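Local atomic coordinates of vascular protein tyrosine phosphatase 1 (Rattus norvegicus, PDB entry 3I36), a protein that probably removes phosphate from phosphotyrosine in proteins, through the cytoplasmic catalytic domain of a receptor-type tyrosine phosphatase. Residues A[114-119]-A[249-254]; A[219-224]-A[255-260]; A[262-267]-A[302-307]; A[274-279]-A[291-296]. All blocks are in the same frame, centred on the assembly; numbering follows the deposited sequence. Where two conformers were deposited one is given.

Contact 1 (A[114-119]-A[249-254])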
loop_
_atom_site.group_PDB
_atom_site.type_symbol
_atom_site.label_atom_id
_atom_site.label_comp_id
_atom_site.label_asym_id
_atom_site.label_seq_id
_atom_site.Cartn_x
_atom_site.Cartn_y
_atom_site.Cartn_z
ATOM N N PHE A 114 -1.608 2.031 -7.862
ATOM C CA PHE A 114 -0.806 1.947 -6.660
ATOM C C PHE A 114 0.525 1.317 -6.959
ATOM O O PHE A 114 0.661 0.546 -7.889
ATOM C CB PHE A 114 -1.485 1.058 -5.613
ATOM C CG PHE A 114 -2.760 1.615 -5.088
ATOM C CD1 PHE A 114 -3.968 1.244 -5.646
ATOM C CD2 PHE A 114 -2.755 2.519 -4.033
ATOM C CE1 PHE A 114 -5.155 1.752 -5.152
ATOM C CE2 PHE A 114 -3.944 3.031 -3.538
ATOM C CZ PHE A 114 -5.139 2.640 -4.096
ATOM N N ILE A 115 1.492 1.636 -6.123
ATOM C CA ILE A 115 2.667 0.809 -5.998
ATOM C C ILE A 115 2.679 0.360 -4.561
ATOM O O ILE A 115 2.633 1.184 -3.645
ATOM C CB ILE A 115 3.928 1.579 -6.282
ATOM C CG1 ILE A 115 3.997 1.913 -7.768
ATOM C CG2 ILE A 115 5.147 0.759 -5.835
ATOM C CD1 ILE A 115 5.074 2.907 -8.104
ATOM N N ALA A 116 2.689 -0.948 -4.357
ATOM C CA ALA A 116 2.867 -1.470 -3.016
ATOM C C ALA A 116 4.341 -1.793 -2.870
ATOM O O ALA A 116 4.928 -2.478 -3.700
ATOM C CB ALA A 116 2.026 -2.722 -2.794
ATOM N N THR A 117 4.942 -1.293 -1.811
ATOM C CA THR A 117 6.352 -1.530 -1.618
ATOM C C THR A 117 6.631 -1.723 -0.143
ATOM O O THR A 117 5.802 -1.391 0.700
ATOM C CB THR A 117 7.183 -0.365 -2.194
ATOM O OG1 THR A 117 8.564 -0.729 -2.205
ATOM C CG2 THR A 117 6.995 0.904 -1.361
ATOM N N GLN A 118 7.800 -2.270 0.169
ATOM C CA GLN A 118 8.185 -2.468 1.547
ATOM C C GLN A 118 8.664 -1.146 2.128
ATOM O O GLN A 118 9.015 -0.218 1.395
ATOM C CB GLN A 118 9.329 -3.463 1.603
ATOM C CG GLN A 118 10.587 -2.906 0.975
ATOM C CD GLN A 118 11.696 -3.931 0.871
ATOM O OE1 GLN A 118 11.461 -5.138 0.961
ATOM N NE2 GLN A 118 12.910 -3.455 0.652
ATOM N N GLY A 119 8.696 -1.062 3.449
ATOM C CA GLY A 119 9.330 0.080 4.081
ATOM C C GLY A 119 10.785 -0.031 3.683
ATOM O O GLY A 119 11.387 -1.097 3.835
ATOM N N GLY A 249 0.563 -6.391 4.161
ATOM C CA GLY A 249 -0.578 -6.553 5.043
ATOM C C GLY A 249 -1.399 -5.285 5.146
ATOM O O GLY A 249 -2.456 -5.155 4.537
ATOM N N ARG A 250 -0.929 -4.352 5.959
ATOM C CA ARG A 250 -1.607 -3.073 6.084
ATOM C C ARG A 250 -1.755 -2.411 4.726
ATOM O O ARG A 250 -2.788 -1.828 4.402
ATOM C CB ARG A 250 -0.796 -2.178 7.000
ATOM C CG ARG A 250 -0.714 -2.725 8.392
ATOM C CD ARG A 250 0.136 -1.837 9.261
ATOM N NE ARG A 250 0.445 -2.522 10.511
ATOM C CZ ARG A 250 1.195 -2.005 11.475
ATOM N NH1 ARG A 250 1.444 -2.696 12.588
ATOM N NH2 ARG A 250 1.688 -0.789 11.325
ATOM N N THR A 251 -0.708 -2.536 3.927
ATOM C CA THR A 251 -0.686 -1.947 2.598
ATOM C C THR A 251 -1.806 -2.513 1.754
ATOM O O THR A 251 -2.558 -1.767 1.138
ATOM C CB THR A 251 0.669 -2.195 1.937
ATOM O OG1 THR A 251 1.637 -1.354 2.574
ATOM C CG2 THR A 251 0.617 -1.884 0.440
ATOM N N GLY A 252 -1.917 -3.834 1.735
ATOM C CA GLY A 252 -2.948 -4.479 0.940
ATOM C C GLY A 252 -4.312 -4.118 1.471
ATOM O O GLY A 252 -5.259 -3.933 0.722
ATOM N N THR A 253 -4.417 -4.034 2.790
ATOM C CA THR A 253 -5.678 -3.675 3.413
ATOM C C THR A 253 -6.088 -2.273 2.979
ATOM O O THR A 253 -7.215 -2.047 2.561
ATOM C CB THR A 253 -5.574 -3.780 4.944
ATOM O OG1 THR A 253 -5.214 -5.121 5.285
ATOM C CG2 THR A 253 -6.900 -3.439 5.613
ATOM N N PHE A 254 -5.155 -1.340 3.046
ATOM C CA PHE A 254 -5.458 0.017 2.652
ATOM C C PHE A 254 -5.871 0.070 1.177
ATOM O O PHE A 254 -6.863 0.706 0.806
ATOM C CB PHE A 254 -4.249 0.901 2.868
ATOM C CG PHE A 254 -4.448 2.291 2.363
ATOM C CD1 PHE A 254 -5.046 3.243 3.168
ATOM C CD2 PHE A 254 -4.086 2.629 1.082
ATOM C CE1 PHE A 254 -5.256 4.517 2.716
ATOM C CE2 PHE A 254 -4.300 3.914 0.611
ATOM C CZ PHE A 254 -4.884 4.859 1.447
#
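Ala116 on strand 114-117 and Thr251 in the first turns of helix 249-267 meet methyl to methyl, Ala116 CB lying 3.6 Å from Thr251 CG2. This is the tight end of the contact, where the two backbones come to 6.7 Å between the CA atoms of the same pair. The torsion of Thr251 (chi1 -73°) swings CG2 away from its own N and out to the strand, leaving OG1 beside the backbone N; the same side chain also packs on Val242 of the neighbouring strand 240-243 and on Cys244. The looser end belongs to two phenylalanines. Phe114 CE2 and Phe254 CE2 are 4.3 Å apart, with Phe114 reaching the rim of the Phe254 ring close to its plane, so the rings brush without stacking. On the more open side Arg250, partly exposed, turns from the strand to a salt bridge with Glu148 and a cation-pi contact with Trp208. One turn on, Thr253 OG1 donates to Gly249 O at 2.9 Å from above the carbonyl plane, a second bond on an oxygen already held by Thr253 N. Gly249 and Arg250 probably bind substrate, and the arrangement is that of the tyrosine phosphatase P-loop, whose following helix packs against the central sheet.

Contact 2 (A[219-224]-A[255-260])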
loop_
_atom_site.group_PDB
_atom_site.type_symbol
_atom_site.label_atom_id
_atom_site.label_comp_id
_atom_site.label_asym_id
_atom_site.label_seq_id
_atom_site.Cartn_x
_atom_site.Cartn_y
_atom_site.Cartn_z
ATOM N N LEU A 219 -11.303 5.618 11.259
ATOM C CA LEU A 219 -10.095 6.420 11.157
ATOM C C LEU A 219 -9.325 6.068 9.896
ATOM O O LEU A 219 -8.881 6.956 9.163
ATOM C CB LEU A 219 -9.209 6.252 12.386
ATOM C CG LEU A 219 -9.814 6.947 13.609
ATOM C CD1 LEU A 219 -9.081 6.555 14.878
ATOM C CD2 LEU A 219 -9.776 8.453 13.396
ATOM N N LEU A 220 -9.159 4.776 9.635
ATOM C CA LEU A 220 -8.446 4.386 8.439
ATOM C C LEU A 220 -9.227 4.821 7.206
ATOM O O LEU A 220 -8.643 5.230 6.201
ATOM C CB LEU A 220 -8.198 2.886 8.418
ATOM C CG LEU A 220 -7.291 2.384 7.297
ATOM C CD1 LEU A 220 -5.902 3.000 7.412
ATOM C CD2 LEU A 220 -7.205 0.885 7.369
ATOM N N ILE A 221 -10.550 4.726 7.279
ATOM C CA ILE A 221 -11.382 5.139 6.154
ATOM C C ILE A 221 -11.290 6.650 5.937
ATOM O O ILE A 221 -11.159 7.108 4.806
ATOM C CB ILE A 221 -12.839 4.697 6.336
ATOM C CG1 ILE A 221 -12.952 3.179 6.166
ATOM C CG2 ILE A 221 -13.747 5.431 5.353
ATOM C CD1 ILE A 221 -14.223 2.577 6.760
ATOM N N ASN A 222 -11.346 7.425 7.019
ATOM C CA ASN A 222 -11.171 8.866 6.924
ATOM C C ASN A 222 -9.790 9.228 6.390
ATOM O O ASN A 222 -9.634 10.177 5.626
ATOM C CB ASN A 222 -11.405 9.519 8.285
ATOM C CG ASN A 222 -12.841 9.391 8.748
ATOM O OD1 ASN A 222 -13.755 9.213 7.940
ATOM N ND2 ASN A 222 -13.049 9.486 10.058
ATOM N N PHE A 223 -8.789 8.463 6.808
ATOM C CA PHE A 223 -7.424 8.649 6.339
ATOM C C PHE A 223 -7.384 8.380 4.838
ATOM O O PHE A 223 -6.805 9.160 4.080
ATOM C CB PHE A 223 -6.524 7.684 7.098
ATOM C CG PHE A 223 -5.118 7.633 6.620
ATOM C CD1 PHE A 223 -4.194 8.570 7.045
ATOM C CD2 PHE A 223 -4.692 6.599 5.803
ATOM C CE1 PHE A 223 -2.877 8.483 6.645
ATOM C CE2 PHE A 223 -3.373 6.519 5.393
ATOM C CZ PHE A 223 -2.464 7.467 5.823
ATOM N N ARG A 224 -8.004 7.285 4.404
ATOM C CA ARG A 224 -8.123 7.030 2.969
ATOM C C ARG A 224 -8.780 8.203 2.251
ATOM O O ARG A 224 -8.327 8.624 1.179
ATOM C CB ARG A 224 -8.902 5.744 2.640
ATOM C CG ARG A 224 -8.600 5.341 1.188
ATOM C CD ARG A 224 -9.772 5.049 0.230
ATOM N NE ARG A 224 -10.823 6.040 0.203
ATOM C CZ ARG A 224 -11.634 6.298 -0.830
ATOM N NH1 ARG A 224 -11.513 5.702 -2.007
ATOM N NH2 ARG A 224 -12.584 7.202 -0.677
ATOM N N ILE A 255 -5.106 -0.599 0.328
ATOM C CA ILE A 255 -5.417 -0.557 -1.092
ATOM C C ILE A 255 -6.788 -1.166 -1.341
ATOM O O ILE A 255 -7.612 -0.620 -2.096
ATOM C CB ILE A 255 -4.367 -1.288 -1.916
ATOM C CG1 ILE A 255 -3.058 -0.488 -1.908
ATOM C CG2 ILE A 255 -4.886 -1.500 -3.355
ATOM C CD1 ILE A 255 -1.940 -1.197 -2.621
ATOM N N ALA A 256 -7.055 -2.283 -0.679
ATOM C CA ALA A 256 -8.347 -2.943 -0.859
ATOM C C ALA A 256 -9.470 -2.033 -0.394
ATOM O O ALA A 256 -10.501 -1.933 -1.045
ATOM C CB ALA A 256 -8.388 -4.270 -0.099
ATOM N N ILE A 257 -9.276 -1.355 0.733
ATOM C CA ILE A 257 -10.326 -0.483 1.241
ATOM C C ILE A 257 -10.605 0.611 0.216
ATOM O O ILE A 257 -11.750 0.974 -0.056
ATOM C CB ILE A 257 -9.866 0.205 2.524
ATOM C CG1 ILE A 257 -9.868 -0.785 3.685
ATOM C CG2 ILE A 257 -10.748 1.408 2.835
ATOM C CD1 ILE A 257 -9.178 -0.229 4.927
ATOM N N ASP A 258 -9.546 1.140 -0.363
ATOM C CA ASP A 258 -9.716 2.224 -1.328
ATOM C C ASP A 258 -10.537 1.724 -2.504
ATOM O O ASP A 258 -11.470 2.389 -2.981
ATOM C CB ASP A 258 -8.360 2.732 -1.807
ATOM C CG ASP A 258 -8.493 3.841 -2.836
ATOM O OD1 ASP A 258 -9.025 4.917 -2.496
ATOM O OD2 ASP A 258 -8.060 3.634 -3.983
ATOM N N ARG A 259 -10.184 0.538 -2.970
ATOM C CA ARG A 259 -10.868 -0.052 -4.099
ATOM C C ARG A 259 -12.318 -0.379 -3.779
ATOM O O ARG A 259 -13.202 -0.145 -4.598
ATOM C CB ARG A 259 -10.115 -1.287 -4.560
ATOM C CG ARG A 259 -8.757 -0.926 -5.145
ATOM C CD ARG A 259 -7.981 -2.159 -5.533
ATOM N NE ARG A 259 -8.692 -2.959 -6.523
ATOM C CZ ARG A 259 -8.149 -3.970 -7.192
ATOM N NH1 ARG A 259 -6.875 -4.283 -6.993
ATOM N NH2 ARG A 259 -8.876 -4.664 -8.060
ATOM N N LEU A 260 -12.552 -0.918 -2.586
ATOM C CA LEU A 260 -13.899 -1.256 -2.156
ATOM C C LEU A 260 -14.770 -0.024 -2.093
ATOM O O LEU A 260 -15.942 -0.068 -2.452
ATOM C CB LEU A 260 -13.855 -1.899 -0.777
ATOM C CG LEU A 260 -13.406 -3.347 -0.869
ATOM C CD1 LEU A 260 -12.952 -3.809 0.496
ATOM C CD2 LEU A 260 -14.566 -4.189 -1.412
#
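Ile257 faces Leu220 and Ile221 where two helices of the tyrosine phosphatase fold, 218-231 and 249-267, cross at -72° with their local axes 10.3 Å apart. The second of these is the helix that follows the phosphate-binding loop. Leu220 and Ile257 come at each other aslant, the leucine pointing its CD2 methyl at the CD1 end of the isoleucine; at 3.3 Å this pair is tighter than ordinary van der Waals contact. Ile221 meets the other branch more loosely, its CG1 4.4 Å from Ile257 CG2. Leu296 and Cys299 of helix 290-305 close over Ile257 as well, so the apolar part is buried from several directions. Arg224 and Asp258 instead cross at about a right angle. The arginine chain leaves with CG anti to its N, then bends twice, at chi2 and chi3, which brings the guanidinium edge to the carboxylate, the two planes 43° apart. Replacing Arg224 with a leucine would probably leave Asp258 with one cationic partner fewer in a buried place, though Arg228 would still pair with its OD2, and would lose the cation-pi contact with Tyr262. The salt bridge runs from Arg224 NH1 to Asp258 OD1 at 2.7 Å, bent to 141° at the hydrogen, with the position of OD1 somewhat uncertain.

Contact 3 (A[262-267]-A[302-307])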
loop_
_atom_site.group_PDB
_atom_site.type_symbol
_atom_site.label_atom_id
_atom_site.label_comp_id
_atom_site.label_asym_id
_atom_site.label_seq_id
_atom_site.Cartn_x
_atom_site.Cartn_y
_atom_site.Cartn_z
ATOM N N TYR A 262 -14.540 2.740 -3.841
ATOM C CA TYR A 262 -14.941 3.117 -5.194
ATOM C C TYR A 262 -16.038 2.202 -5.711
ATOM O O TYR A 262 -17.008 2.656 -6.307
ATOM C CB TYR A 262 -13.773 3.035 -6.143
ATOM C CG TYR A 262 -12.885 4.246 -6.126
ATOM C CD1 TYR A 262 -13.370 5.491 -6.503
ATOM C CD2 TYR A 262 -11.548 4.138 -5.772
ATOM C CE1 TYR A 262 -12.552 6.601 -6.508
ATOM C CE2 TYR A 262 -10.714 5.237 -5.781
ATOM C CZ TYR A 262 -11.220 6.470 -6.149
ATOM O OH TYR A 262 -10.385 7.560 -6.169
ATOM N N GLN A 263 -15.856 0.907 -5.492
ATOM C CA GLN A 263 -16.794 -0.127 -5.911
ATOM C C GLN A 263 -18.177 0.174 -5.343
ATOM O O GLN A 263 -19.187 0.154 -6.037
ATOM C CB GLN A 263 -16.308 -1.456 -5.332
ATOM C CG GLN A 263 -16.207 -2.618 -6.290
ATOM C CD GLN A 263 -15.394 -3.765 -5.698
ATOM O OE1 GLN A 263 -15.553 -4.120 -4.527
ATOM N NE2 GLN A 263 -14.522 -4.346 -6.506
ATOM N N ILE A 264 -18.205 0.414 -4.032
ATOM C CA ILE A 264 -19.445 0.725 -3.337
ATOM C C ILE A 264 -20.064 1.982 -3.934
ATOM O O ILE A 264 -21.246 2.017 -4.261
ATOM C CB ILE A 264 -19.183 0.974 -1.832
ATOM C CG1 ILE A 264 -18.957 -0.349 -1.101
ATOM C CG2 ILE A 264 -20.349 1.745 -1.198
ATOM C CD1 ILE A 264 -18.363 -0.157 0.292
ATOM N N GLU A 265 -19.253 3.018 -4.070
ATOM C CA GLU A 265 -19.733 4.310 -4.551
ATOM C C GLU A 265 -20.221 4.222 -5.991
ATOM O O GLU A 265 -21.254 4.774 -6.333
ATOM C CB GLU A 265 -18.614 5.351 -4.436
ATOM C CG GLU A 265 -18.386 5.762 -3.010
ATOM C CD GLU A 265 -17.225 6.720 -2.830
ATOM O OE1 GLU A 265 -16.457 6.933 -3.791
ATOM O OE2 GLU A 265 -17.098 7.253 -1.713
ATOM N N ASN A 266 -19.479 3.502 -6.824
ATOM C CA ASN A 266 -19.754 3.481 -8.245
ATOM C C ASN A 266 -20.673 2.375 -8.717
ATOM O O ASN A 266 -21.307 2.504 -9.760
ATOM C CB ASN A 266 -18.456 3.423 -9.021
ATOM C CG ASN A 266 -17.649 4.693 -8.872
ATOM O OD1 ASN A 266 -18.197 5.795 -8.930
ATOM N ND2 ASN A 266 -16.348 4.549 -8.662
ATOM N N GLU A 267 -20.737 1.283 -7.964
ATOM C CA GLU A 267 -21.453 0.113 -8.446
ATOM C C GLU A 267 -22.402 -0.467 -7.424
ATOM O O GLU A 267 -23.149 -1.372 -7.740
ATOM C CB GLU A 267 -20.457 -0.959 -8.896
ATOM C CG GLU A 267 -19.373 -0.430 -9.810
ATOM C CD GLU A 267 -18.372 -1.506 -10.167
ATOM O OE1 GLU A 267 -17.153 -1.240 -10.125
ATOM O OE2 GLU A 267 -18.812 -2.627 -10.474
ATOM N N ASP A 302 -19.192 -1.065 7.670
ATOM C CA ASP A 302 -19.273 0.242 8.304
ATOM C C ASP A 302 -19.592 1.340 7.292
ATOM O O ASP A 302 -20.357 2.257 7.581
ATOM C CB ASP A 302 -17.973 0.547 9.043
ATOM C CG ASP A 302 -17.747 -0.393 10.214
ATOM O OD1 ASP A 302 -18.693 -1.119 10.574
ATOM O OD2 ASP A 302 -16.636 -0.401 10.776
ATOM N N ILE A 303 -19.008 1.234 6.104
ATOM C CA ILE A 303 -19.248 2.206 5.051
ATOM C C ILE A 303 -20.700 2.155 4.619
ATOM O O ILE A 303 -21.369 3.179 4.511
ATOM C CB ILE A 303 -18.345 1.927 3.843
ATOM C CG1 ILE A 303 -16.897 2.223 4.215
ATOM C CG2 ILE A 303 -18.800 2.738 2.632
ATOM C CD1 ILE A 303 -15.893 1.732 3.226
ATOM N N ILE A 304 -21.183 0.943 4.382
ATOM C CA ILE A 304 -22.568 0.722 4.006
ATOM C C ILE A 304 -23.524 1.227 5.087
ATOM O O ILE A 304 -24.478 1.950 4.801
ATOM C CB ILE A 304 -22.809 -0.770 3.740
ATOM C CG1 ILE A 304 -22.158 -1.160 2.409
ATOM C CG2 ILE A 304 -24.291 -1.086 3.734
ATOM C CD1 ILE A 304 -22.060 -2.657 2.184
ATOM N N ARG A 305 -23.265 0.838 6.328
ATOM C CA ARG A 305 -24.058 1.319 7.452
ATOM C C ARG A 305 -23.990 2.833 7.597
ATOM O O ARG A 305 -24.963 3.466 8.000
ATOM C CB ARG A 305 -23.592 0.676 8.757
ATOM C CG ARG A 305 -23.976 -0.774 8.927
ATOM C CD ARG A 305 -23.412 -1.288 10.236
ATOM N NE ARG A 305 -23.840 -2.651 10.531
ATOM C CZ ARG A 305 -23.417 -3.354 11.579
ATOM N NH1 ARG A 305 -22.549 -2.820 12.430
ATOM N NH2 ARG A 305 -23.858 -4.592 11.776
ATOM N N ALA A 306 -22.831 3.413 7.301
ATOM C CA ALA A 306 -22.654 4.856 7.451
ATOM C C ALA A 306 -23.268 5.594 6.265
ATOM O O ALA A 306 -23.240 6.824 6.203
ATOM C CB ALA A 306 -21.182 5.220 7.617
ATOM N N GLN A 307 -23.806 4.827 5.321
ATOM C CA GLN A 307 -24.636 5.384 4.264
ATOM C C GLN A 307 -26.058 5.462 4.815
ATOM O O GLN A 307 -26.918 4.654 4.463
ATOM C CB GLN A 307 -24.566 4.528 2.993
ATOM C CG GLN A 307 -23.203 4.574 2.300
ATOM C CD GLN A 307 -23.122 3.729 1.029
ATOM O OE1 GLN A 307 -23.894 2.792 0.829
ATOM N NE2 GLN A 307 -22.169 4.061 0.166
#
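Ile264, near the C-terminal end of helix 249-267, and Ile304, in the last turn of helix 290-305, bring the two backbones nearest each other, with 8.0 Å between their CA atoms. Ile264 carries the whole contact from its side, and its two branches have different partners. The CD1 methyl, at the end of the longer branch, reaches the CG2 branch of Ile303 at 3.7 Å; the two isoleucines approach obliquely. The same methyl comes more loosely to Ile304, 4.5 Å from its CG1, and therefore sits over both residues of the opposing helix. The shorter branch serves the other end of the contact. With chi1 at -76°, CG2 stands anti to the Ile264 backbone N and meets Gln307, whose NE2 is 3.2 Å away. In the tyrosine phosphatase fold these are two of the helices packed on one side of the central sheet, here joined close to their C-terminal ends and far from the catalytic loop. Val28 of helix 28-53 touches both Ile264 and Ile304, while Ile221 of helix 218-231 touches Ile303, so the small apolar patch extends to two further helices. An alanine in place of Ile264 would take away both branches and is likely to leave Ile303 and Ile304 without their facing methyl and open a gap between the helix ends. Gln307 lies beyond the final helical turn, in the turn that follows, and is exposed and poorly ordered; its extended chain reaches back over the isoleucine, and its amide position is correspondingly less certain than that of the aliphatic groups.

Contact 4 (A[274-279]-A[291-296])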
loop_
_atom_site.group_PDB
_atom_site.type_symbol
_atom_site.label_atom_id
_atom_site.label_comp_id
_atom_site.label_asym_id
_atom_site.label_seq_id
_atom_site.Cartn_x
_atom_site.Cartn_y
_atom_site.Cartn_z
ATOM N N GLY A 274 -12.513 -10.624 -4.817
ATOM C CA GLY A 274 -11.975 -10.296 -6.129
ATOM C C GLY A 274 -10.859 -9.278 -6.038
ATOM O O GLY A 274 -9.862 -9.353 -6.757
ATOM N N ILE A 275 -11.016 -8.323 -5.135
ATOM C CA ILE A 275 -9.975 -7.337 -4.946
ATOM C C ILE A 275 -8.725 -7.991 -4.386
ATOM O O ILE A 275 -7.638 -7.809 -4.919
ATOM C CB ILE A 275 -10.437 -6.213 -4.016
ATOM C CG1 ILE A 275 -11.467 -5.359 -4.757
ATOM C CG2 ILE A 275 -9.250 -5.340 -3.592
ATOM C CD1 ILE A 275 -12.293 -4.476 -3.832
ATOM N N VAL A 276 -8.871 -8.761 -3.315
ATOM C CA VAL A 276 -7.687 -9.317 -2.679
ATOM C C VAL A 276 -7.038 -10.287 -3.635
ATOM O O VAL A 276 -5.823 -10.336 -3.743
ATOM C CB VAL A 276 -8.002 -9.993 -1.334
ATOM C CG1 VAL A 276 -6.734 -10.647 -0.757
ATOM C CG2 VAL A 276 -8.585 -8.939 -0.367
ATOM N N TYR A 277 -7.861 -11.053 -4.341
ATOM C CA TYR A 277 -7.344 -11.954 -5.362
ATOM C C TYR A 277 -6.442 -11.196 -6.333
ATOM O O TYR A 277 -5.289 -11.579 -6.595
ATOM C CB TYR A 277 -8.502 -12.573 -6.122
ATOM C CG TYR A 277 -8.078 -13.705 -7.008
ATOM C CD1 TYR A 277 -8.355 -15.022 -6.655
ATOM C CD2 TYR A 277 -7.409 -13.465 -8.204
ATOM C CE1 TYR A 277 -7.968 -16.068 -7.465
ATOM C CE2 TYR A 277 -7.019 -14.510 -9.022
ATOM C CZ TYR A 277 -7.305 -15.808 -8.641
ATOM O OH TYR A 277 -6.915 -16.852 -9.439
ATOM N N ASP A 278 -6.978 -10.115 -6.867
ATOM C CA ASP A 278 -6.226 -9.250 -7.757
ATOM C C ASP A 278 -4.930 -8.761 -7.097
ATOM O O ASP A 278 -3.859 -8.816 -7.691
ATOM C CB ASP A 278 -7.094 -8.059 -8.132
ATOM C CG ASP A 278 -6.472 -7.207 -9.203
ATOM O OD1 ASP A 278 -5.838 -7.757 -10.127
ATOM O OD2 ASP A 278 -6.655 -5.986 -9.124
ATOM N N LEU A 279 -5.025 -8.286 -5.865
ATOM C CA LEU A 279 -3.821 -7.859 -5.161
ATOM C C LEU A 279 -2.803 -8.983 -5.094
ATOM O O LEU A 279 -1.626 -8.772 -5.377
ATOM C CB LEU A 279 -4.149 -7.346 -3.763
ATOM C CG LEU A 279 -5.069 -6.120 -3.751
ATOM C CD1 LEU A 279 -5.274 -5.682 -2.308
ATOM C CD2 LEU A 279 -4.491 -4.991 -4.598
ATOM N N ASP A 291 -7.400 -11.579 10.010
ATOM C CA ASP A 291 -7.969 -10.445 10.732
ATOM C C ASP A 291 -8.076 -9.244 9.798
ATOM O O ASP A 291 -9.087 -8.536 9.773
ATOM C CB ASP A 291 -7.106 -10.071 11.950
ATOM C CG ASP A 291 -7.079 -11.158 13.017
ATOM O OD1 ASP A 291 -7.695 -12.228 12.828
ATOM O OD2 ASP A 291 -6.440 -10.928 14.063
ATOM N N GLN A 292 -7.035 -9.016 9.009
ATOM C CA GLN A 292 -7.094 -7.922 8.051
ATOM C C GLN A 292 -8.215 -8.129 7.056
ATOM O O GLN A 292 -8.908 -7.186 6.701
ATOM C CB GLN A 292 -5.766 -7.764 7.307
ATOM C CG GLN A 292 -4.698 -7.180 8.199
ATOM C CD GLN A 292 -3.319 -7.282 7.606
ATOM O OE1 GLN A 292 -3.140 -7.824 6.518
ATOM N NE2 GLN A 292 -2.331 -6.771 8.327
ATOM N N TYR A 293 -8.364 -9.358 6.581
ATOM C CA TYR A 293 -9.398 -9.657 5.603
ATOM C C TYR A 293 -10.782 -9.415 6.194
ATOM O O TYR A 293 -11.668 -8.890 5.527
ATOM C CB TYR A 293 -9.277 -11.099 5.141
ATOM C CG TYR A 293 -10.197 -11.455 3.999
ATOM C CD1 TYR A 293 -9.857 -11.144 2.696
ATOM C CD2 TYR A 293 -11.408 -12.092 4.227
ATOM C CE1 TYR A 293 -10.680 -11.463 1.647
ATOM C CE2 TYR A 293 -12.241 -12.429 3.178
ATOM C CZ TYR A 293 -11.869 -12.101 1.887
ATOM O OH TYR A 293 -12.677 -12.422 0.824
ATOM N N VAL A 294 -10.970 -9.822 7.441
ATOM C CA VAL A 294 -12.235 -9.562 8.105
ATOM C C VAL A 294 -12.402 -8.067 8.308
ATOM O O VAL A 294 -13.482 -7.526 8.115
ATOM C CB VAL A 294 -12.336 -10.298 9.448
ATOM C CG1 VAL A 294 -13.612 -9.879 10.187
ATOM C CG2 VAL A 294 -12.312 -11.802 9.211
ATOM N N PHE A 295 -11.316 -7.407 8.698
ATOM C CA PHE A 295 -11.311 -5.954 8.859
ATOM C C PHE A 295 -11.803 -5.264 7.598
ATOM O O PHE A 295 -12.530 -4.269 7.673
ATOM C CB PHE A 295 -9.908 -5.474 9.237
ATOM C CG PHE A 295 -9.794 -3.987 9.440
ATOM C CD1 PHE A 295 -10.194 -3.398 10.635
ATOM C CD2 PHE A 295 -9.258 -3.185 8.450
ATOM C CE1 PHE A 295 -10.063 -2.032 10.827
ATOM C CE2 PHE A 295 -9.133 -1.828 8.627
ATOM C CZ PHE A 295 -9.536 -1.243 9.816
ATOM N N LEU A 296 -11.421 -5.786 6.430
ATOM C CA LEU A 296 -11.880 -5.196 5.169
ATOM C C LEU A 296 -13.365 -5.311 5.078
ATOM O O LEU A 296 -14.072 -4.384 4.686
ATOM C CB LEU A 296 -11.328 -5.964 3.979
ATOM C CG LEU A 296 -9.923 -5.628 3.578
ATOM C CD1 LEU A 296 -9.584 -6.442 2.345
ATOM C CD2 LEU A 296 -9.869 -4.130 3.309
#
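Val276 on helix 272-280 meets Tyr293 and Leu296 of helix 290-305 through a single methyl, CG2, and every direct contact between the two segments is apolar. The first is aliphatic on aromatic: Val276 CG2 lies 3.8 Å from Tyr293 CE1, at the edge of the ring and close to its plane. The valine therefore touches the rim of the phenol and does not sit over its face. The second is aliphatic on aliphatic, with Val276 CG2 also 3.8 Å from Leu296 CD1. One turn of helix separates Tyr293 from Leu296, and the methyl fits between their side chains. The tyrosine gets there because its CG stands anti to the backbone N (chi1 -173°), which carries the ring across to the neighbouring helix although its CB does not point straight at it.

Polar bonds belong to the surroundings. Tyr293 OH is hydrogen-bonded to Glu49 of helix 28-53, whose Leu53 packs on both Val276 and Tyr293, making this a three-helix junction. Gln292 OE1 accepts from the backbone N of Gln288, a probable substrate-binding residue just ahead of the helix. The backbones stay apart, 8.5 Å between the CA atoms of Val276 and Tyr293. With only methyl and ring carbons meeting, the contact itself prescribes little direction; the bond to Glu49 probably does more to fix where the phenol points.

Overall arrangement
Three of the four contacts share helix 249-267, met successively along its length: contact 1 at its start, contact 2 in the middle, contact 3 near its end. Helix 290-305 serves contacts 3 and 4. Contact 1 lies at the centre of the chain, beside the catalytic loop, and joins helix to sheet; the others join helix to helix. Contacts 1, 2 and 4 are buried, whereas contact 3, about 20 Å from the chain centre, is only partly so. Charge crosses between segments in contact 2 alone, and a further salt bridge, Arg259 to Asp278, ties it to contact 4. Phe114 of contact 1 packs on Ile255 of contact 2.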